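Long-range contacts in encapsidation protein (Bacillus phage phi29, PDB 5HD9), which probably hydrolyses ATP to drive the packaging of viral DNA during assembly of the phage: residues R51-L56 with A92-V97; I47-Y52 with S110-D115. One frame throughout, in Å; residues are numbered along the deposited sequence.

In the fold
Beyond the helix 26-42, the chain enters strand 45-50, the starting point of both contacts. Contact 2 comes first, setting residues 47-52 alongside 110-115 and closing the longer loop. Contact 1 starts where that strand runs out, at the shared Arg-51 and Tyr-52, and pairs 51-56 with 92-97; its shorter loop, which includes the antiparallel strands 75-78 and 81-84, nests inside that of contact 2. Strand 45-50 therefore lies between strands 87-94 and 109-115, one on either side, all three parallel. Probable hydrogen bonds from Ile-93 N to Tyr-48 O and from Leu-95 N to Arg-50 O stitch the contacts together, about 9 Å apart between centres.

Contact 1: residues R51-L56 with A92-V97; sequences RYKPEL and AIPLSV
Lys-53 reaches from its short 3-10 segment across the end of strand 87-94, touching Pro-94 near its root and Val-97 near its tip. Its CG, turned anti to the carbonyl carbon (chi1 -67°), packs 3.9 Å from Pro-94 CG and equally near that ring's CB. The chain then bends at chi3 and crosses the Val-97 side chain at about a right angle, with Lys-53 CE 3.8 Å from Val-97 CG1. The methylenes thus do apolar work, while the amine goes on past them at the surface.

On the inner side, Leu-56 splits its two methyls: CD1 lies 3.7 Å from Pro-94 N and also meets the proline ring, whereas CD2 meets Ala-92 CB at 3.9 Å. The backbone link is Ser-96 N to Arg-51 O, 3.0 Å long and bent at the hydrogen (140°). A water joins Ser-96 OG to Lys-53 N, though its bond to the latter is weak.

The turn is braced from within, by Tyr-52 N donating to Glu-55 OE2 at 3.0 Å, and Arg-51 CG sits over the centre of the Tyr-52 ring. Arg-51 carries its guanidinium away to Glu-130 and Phe-117 O, and Tyr-52 OH goes to Asn-125 O. With one direct hydrogen bond across it, the contact depends mainly on aliphatic packing around Pro-94 to seat the turn 53-55 against the C-terminal end of strand 87-94.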
# COMPACT_ATOMS: atom_id res chain seq x y z
N ARG A 51 -8.15 5.93 -2.44
CA ARG A 51 -8.32 7.29 -2.95
C ARG A 51 -9.56 7.97 -2.38
O ARG A 51 -9.49 9.09 -1.87
CB ARG A 51 -8.40 7.27 -4.48
CG ARG A 51 -8.67 8.63 -5.10
CD ARG A 51 -8.47 8.60 -6.61
NE ARG A 51 -7.06 8.42 -6.95
CZ ARG A 51 -6.49 7.26 -7.27
NH1 ARG A 51 -7.20 6.14 -7.32
NH2 ARG A 51 -5.20 7.23 -7.55
N TYR A 52 -10.70 7.28 -2.47
CA TYR A 52 -11.98 7.86 -2.07
C TYR A 52 -12.65 7.05 -0.95
O TYR A 52 -12.40 5.86 -0.79
CB TYR A 52 -12.91 7.96 -3.28
CG TYR A 52 -12.42 8.91 -4.34
CD1 TYR A 52 -12.14 10.24 -4.04
CD2 TYR A 52 -12.25 8.49 -5.66
CE1 TYR A 52 -11.69 11.11 -5.01
CE2 TYR A 52 -11.80 9.35 -6.63
CZ TYR A 52 -11.52 10.67 -6.31
OH TYR A 52 -11.08 11.54 -7.28
N LYS A 53 -13.50 7.73 -0.20
CA LYS A 53 -14.19 7.14 0.95
C LYS A 53 -14.99 5.86 0.65
O LYS A 53 -14.95 4.92 1.45
CB LYS A 53 -15.13 8.17 1.58
CG LYS A 53 -14.40 9.33 2.23
CD LYS A 53 -15.36 10.26 2.94
CE LYS A 53 -14.70 10.90 4.15
NZ LYS A 53 -15.59 11.89 4.84
N PRO A 54 -15.74 5.82 -0.46
CA PRO A 54 -16.52 4.61 -0.71
C PRO A 54 -15.67 3.35 -0.86
O PRO A 54 -16.17 2.24 -0.65
CB PRO A 54 -17.25 4.92 -2.02
CG PRO A 54 -16.44 6.00 -2.65
CD PRO A 54 -15.98 6.83 -1.51
N GLU A 55 -14.41 3.52 -1.21
CA GLU A 55 -13.50 2.39 -1.37
C GLU A 55 -13.18 1.76 -0.01
O GLU A 55 -12.63 0.66 0.06
CB GLU A 55 -12.22 2.84 -2.07
CG GLU A 55 -12.47 3.52 -3.40
CD GLU A 55 -11.20 3.79 -4.17
OE1 GLU A 55 -10.54 2.81 -4.60
OE2 GLU A 55 -10.85 4.97 -4.36
N LEU A 56 -13.54 2.47 1.06
CA LEU A 56 -13.34 1.98 2.42
C LEU A 56 -14.68 1.70 3.11
O LEU A 56 -14.74 1.58 4.33
CB LEU A 56 -12.55 3.01 3.24
CG LEU A 56 -11.07 3.16 2.84
CD1 LEU A 56 -10.50 4.45 3.39
CD2 LEU A 56 -10.27 1.96 3.33
N ALA A 92 -6.87 3.30 8.33
CA ALA A 92 -7.37 3.37 6.96
C ALA A 92 -7.67 4.83 6.64
O ALA A 92 -8.44 5.47 7.35
CB ALA A 92 -8.61 2.51 6.79
N ILE A 93 -7.05 5.35 5.58
CA ILE A 93 -7.17 6.76 5.25
C ILE A 93 -7.65 6.97 3.81
O ILE A 93 -7.02 6.47 2.88
CB ILE A 93 -5.82 7.49 5.45
CG1 ILE A 93 -5.49 7.54 6.94
CG2 ILE A 93 -5.87 8.90 4.85
CD1 ILE A 93 -4.23 8.30 7.30
N PRO A 94 -8.76 7.71 3.63
CA PRO A 94 -9.10 8.13 2.27
C PRO A 94 -8.22 9.30 1.87
O PRO A 94 -8.23 10.32 2.56
CB PRO A 94 -10.57 8.54 2.37
CG PRO A 94 -10.99 8.26 3.81
CD PRO A 94 -9.73 8.22 4.61
N LEU A 95 -7.45 9.16 0.79
CA LEU A 95 -6.52 10.21 0.39
C LEU A 95 -7.24 11.53 0.13
O LEU A 95 -6.66 12.60 0.28
CB LEU A 95 -5.74 9.77 -0.85
CG LEU A 95 -4.54 10.63 -1.27
CD1 LEU A 95 -3.54 10.81 -0.14
CD2 LEU A 95 -3.86 10.01 -2.48
N SER A 96 -8.51 11.44 -0.24
CA SER A 96 -9.32 12.62 -0.53
C SER A 96 -9.48 13.55 0.69
O SER A 96 -9.67 14.75 0.52
CB SER A 96 -10.70 12.21 -1.04
OG SER A 96 -11.39 11.42 -0.08
N VAL A 97 -9.40 12.98 1.89
CA VAL A 97 -9.58 13.76 3.12
C VAL A 97 -8.36 13.70 4.04
O VAL A 97 -8.50 13.79 5.26
CB VAL A 97 -10.82 13.29 3.91
CG1 VAL A 97 -12.09 13.50 3.09
CG2 VAL A 97 -10.66 11.82 4.34
O HOH W 1 -14.28 10.83 -1.09

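Contact 2: residues I47-Y52 with S110-D115; sequences IYVRRY and STIVFD
Val-49 N meets Val-113 O at 2.7 Å in a nearly straight bond, the third of four in a parallel ladder. Ile-47 uses both N and O, to Thr-111 O and Val-113 N, and the last rung, Asp-115 N to Val-49 O, is longer at 3.2 Å.

On one face, Val-49 divides its methyls. CG1, anti to the backbone N (chi1 180°), makes a CH-pi contact 4.1 Å from the Phe-114 ring centroid, and CG2 touches Ile-112 CG2 at 3.7 Å. Farther along that ring, Phe-114 CZ comes over one face of the Arg-51 guanidinium, 3.8 Å from NH2. Helix 130-141 packs on the isoleucines here.

On the other face, Asp-115 CB lies 3.9 Å from Tyr-48 CE1, and Tyr-48 OH accepts from Arg-50 NH1 at 3.1 Å. A water bonded to Tyr-48 OH donates to Asp-115 OD2. Farther out, Glu-55 and Glu-116 form salt bridges with Arg-50 NH2, and Tyr-62 meets the Tyr-48 ring edge-to-face.

Asp-115 OD2 is hydrogen-bonded to Ser-28 OG of the probable Walker A loop, and hydrophobic Ile-112 to Phe-114, followed by Asp-115 and Glu-116, fits a Walker B motif. The ladder, and Tyr-48 through this water, probably help hold the carboxylate beside the presumed nucleotide site.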
# COMPACT_ATOMS: atom_id res chain seq x y z
N ILE A 47 -0.36 2.22 7.40
CA ILE A 47 -1.51 2.96 6.88
C ILE A 47 -1.99 2.33 5.58
O ILE A 47 -1.21 2.11 4.66
CB ILE A 47 -1.18 4.45 6.66
CG1 ILE A 47 -0.76 5.09 7.98
CG2 ILE A 47 -2.39 5.17 6.06
CD1 ILE A 47 -0.44 6.56 7.90
N TYR A 48 -3.28 2.04 5.54
CA TYR A 48 -3.95 1.54 4.35
C TYR A 48 -4.66 2.71 3.68
O TYR A 48 -5.58 3.29 4.25
CB TYR A 48 -4.92 0.42 4.71
CG TYR A 48 -5.66 -0.22 3.55
CD1 TYR A 48 -4.97 -0.91 2.57
CD2 TYR A 48 -7.04 -0.15 3.46
CE1 TYR A 48 -5.65 -1.50 1.51
CE2 TYR A 48 -7.72 -0.73 2.42
CZ TYR A 48 -7.02 -1.41 1.45
OH TYR A 48 -7.70 -1.99 0.40
N VAL A 49 -4.20 3.07 2.48
CA VAL A 49 -4.74 4.21 1.77
C VAL A 49 -5.59 3.75 0.59
O VAL A 49 -5.21 2.86 -0.17
CB VAL A 49 -3.62 5.14 1.25
CG1 VAL A 49 -4.19 6.33 0.50
CG2 VAL A 49 -2.75 5.61 2.41
N ARG A 50 -6.76 4.38 0.46
CA ARG A 50 -7.57 4.29 -0.74
C ARG A 50 -7.88 5.72 -1.16
O ARG A 50 -7.85 6.62 -0.33
CB ARG A 50 -8.84 3.48 -0.50
CG ARG A 50 -8.59 2.04 -0.06
CD ARG A 50 -7.92 1.22 -1.15
NE ARG A 50 -8.79 1.08 -2.32
CZ ARG A 50 -9.61 0.06 -2.53
NH1 ARG A 50 -9.70 -0.95 -1.67
NH2 ARG A 50 -10.37 0.04 -3.62
N ARG A 51 -8.15 5.93 -2.44
CA ARG A 51 -8.32 7.29 -2.95
C ARG A 51 -9.56 7.97 -2.38
O ARG A 51 -9.49 9.09 -1.87
CB ARG A 51 -8.40 7.27 -4.48
CG ARG A 51 -8.67 8.63 -5.10
CD ARG A 51 -8.47 8.60 -6.61
NE ARG A 51 -7.06 8.42 -6.95
CZ ARG A 51 -6.49 7.26 -7.27
NH1 ARG A 51 -7.20 6.14 -7.32
NH2 ARG A 51 -5.20 7.23 -7.55
N TYR A 52 -10.70 7.28 -2.47
CA TYR A 52 -11.98 7.86 -2.07
C TYR A 52 -12.65 7.05 -0.95
O TYR A 52 -12.40 5.86 -0.79
CB TYR A 52 -12.91 7.96 -3.28
CG TYR A 52 -12.42 8.91 -4.34
CD1 TYR A 52 -12.14 10.24 -4.04
CD2 TYR A 52 -12.25 8.49 -5.66
CE1 TYR A 52 -11.69 11.11 -5.01
CE2 TYR A 52 -11.80 9.35 -6.63
CZ TYR A 52 -11.52 10.67 -6.31
OH TYR A 52 -11.08 11.54 -7.28
N SER A 110 5.73 2.64 9.43
CA SER A 110 6.86 2.30 8.56
C SER A 110 6.40 1.75 7.21
O SER A 110 7.21 1.64 6.29
CB SER A 110 7.78 1.29 9.25
OG SER A 110 7.24 -0.02 9.20
N THR A 111 5.13 1.39 7.10
CA THR A 111 4.59 0.91 5.83
C THR A 111 3.28 1.59 5.47
O THR A 111 2.38 1.72 6.31
CB THR A 111 4.37 -0.62 5.85
OG1 THR A 111 5.61 -1.29 6.11
CG2 THR A 111 3.82 -1.10 4.52
N ILE A 112 3.19 2.04 4.22
CA ILE A 112 1.95 2.55 3.65
C ILE A 112 1.56 1.69 2.46
O ILE A 112 2.37 1.47 1.56
CB ILE A 112 2.07 4.02 3.19
CG1 ILE A 112 2.44 4.92 4.36
CG2 ILE A 112 0.76 4.49 2.54
CD1 ILE A 112 2.94 6.30 3.95
N VAL A 113 0.32 1.20 2.46
CA VAL A 113 -0.19 0.43 1.33
C VAL A 113 -1.35 1.18 0.67
O VAL A 113 -2.39 1.41 1.28
CB VAL A 113 -0.65 -0.97 1.77
CG1 VAL A 113 -1.19 -1.75 0.58
CG2 VAL A 113 0.51 -1.71 2.41
N PHE A 114 -1.12 1.57 -0.58
CA PHE A 114 -2.09 2.31 -1.36
C PHE A 114 -2.65 1.39 -2.44
O PHE A 114 -2.05 1.25 -3.50
CB PHE A 114 -1.43 3.55 -1.97
CG PHE A 114 -2.38 4.49 -2.68
CD1 PHE A 114 -3.72 4.18 -2.85
CD2 PHE A 114 -1.91 5.69 -3.18
CE1 PHE A 114 -4.58 5.06 -3.50
CE2 PHE A 114 -2.76 6.57 -3.84
CZ PHE A 114 -4.09 6.25 -4.00
N ASP A 115 -3.78 0.76 -2.16
CA ASP A 115 -4.35 -0.21 -3.08
C ASP A 115 -5.19 0.47 -4.15
O ASP A 115 -5.83 1.49 -3.89
CB ASP A 115 -5.18 -1.24 -2.32
CG ASP A 115 -5.40 -2.52 -3.12
OD1 ASP A 115 -4.87 -2.63 -4.24
OD2 ASP A 115 -6.11 -3.42 -2.61
O HOH W 2 -6.31 -4.41 -0.33
O HOH W 3 -7.88 3.49 -4.03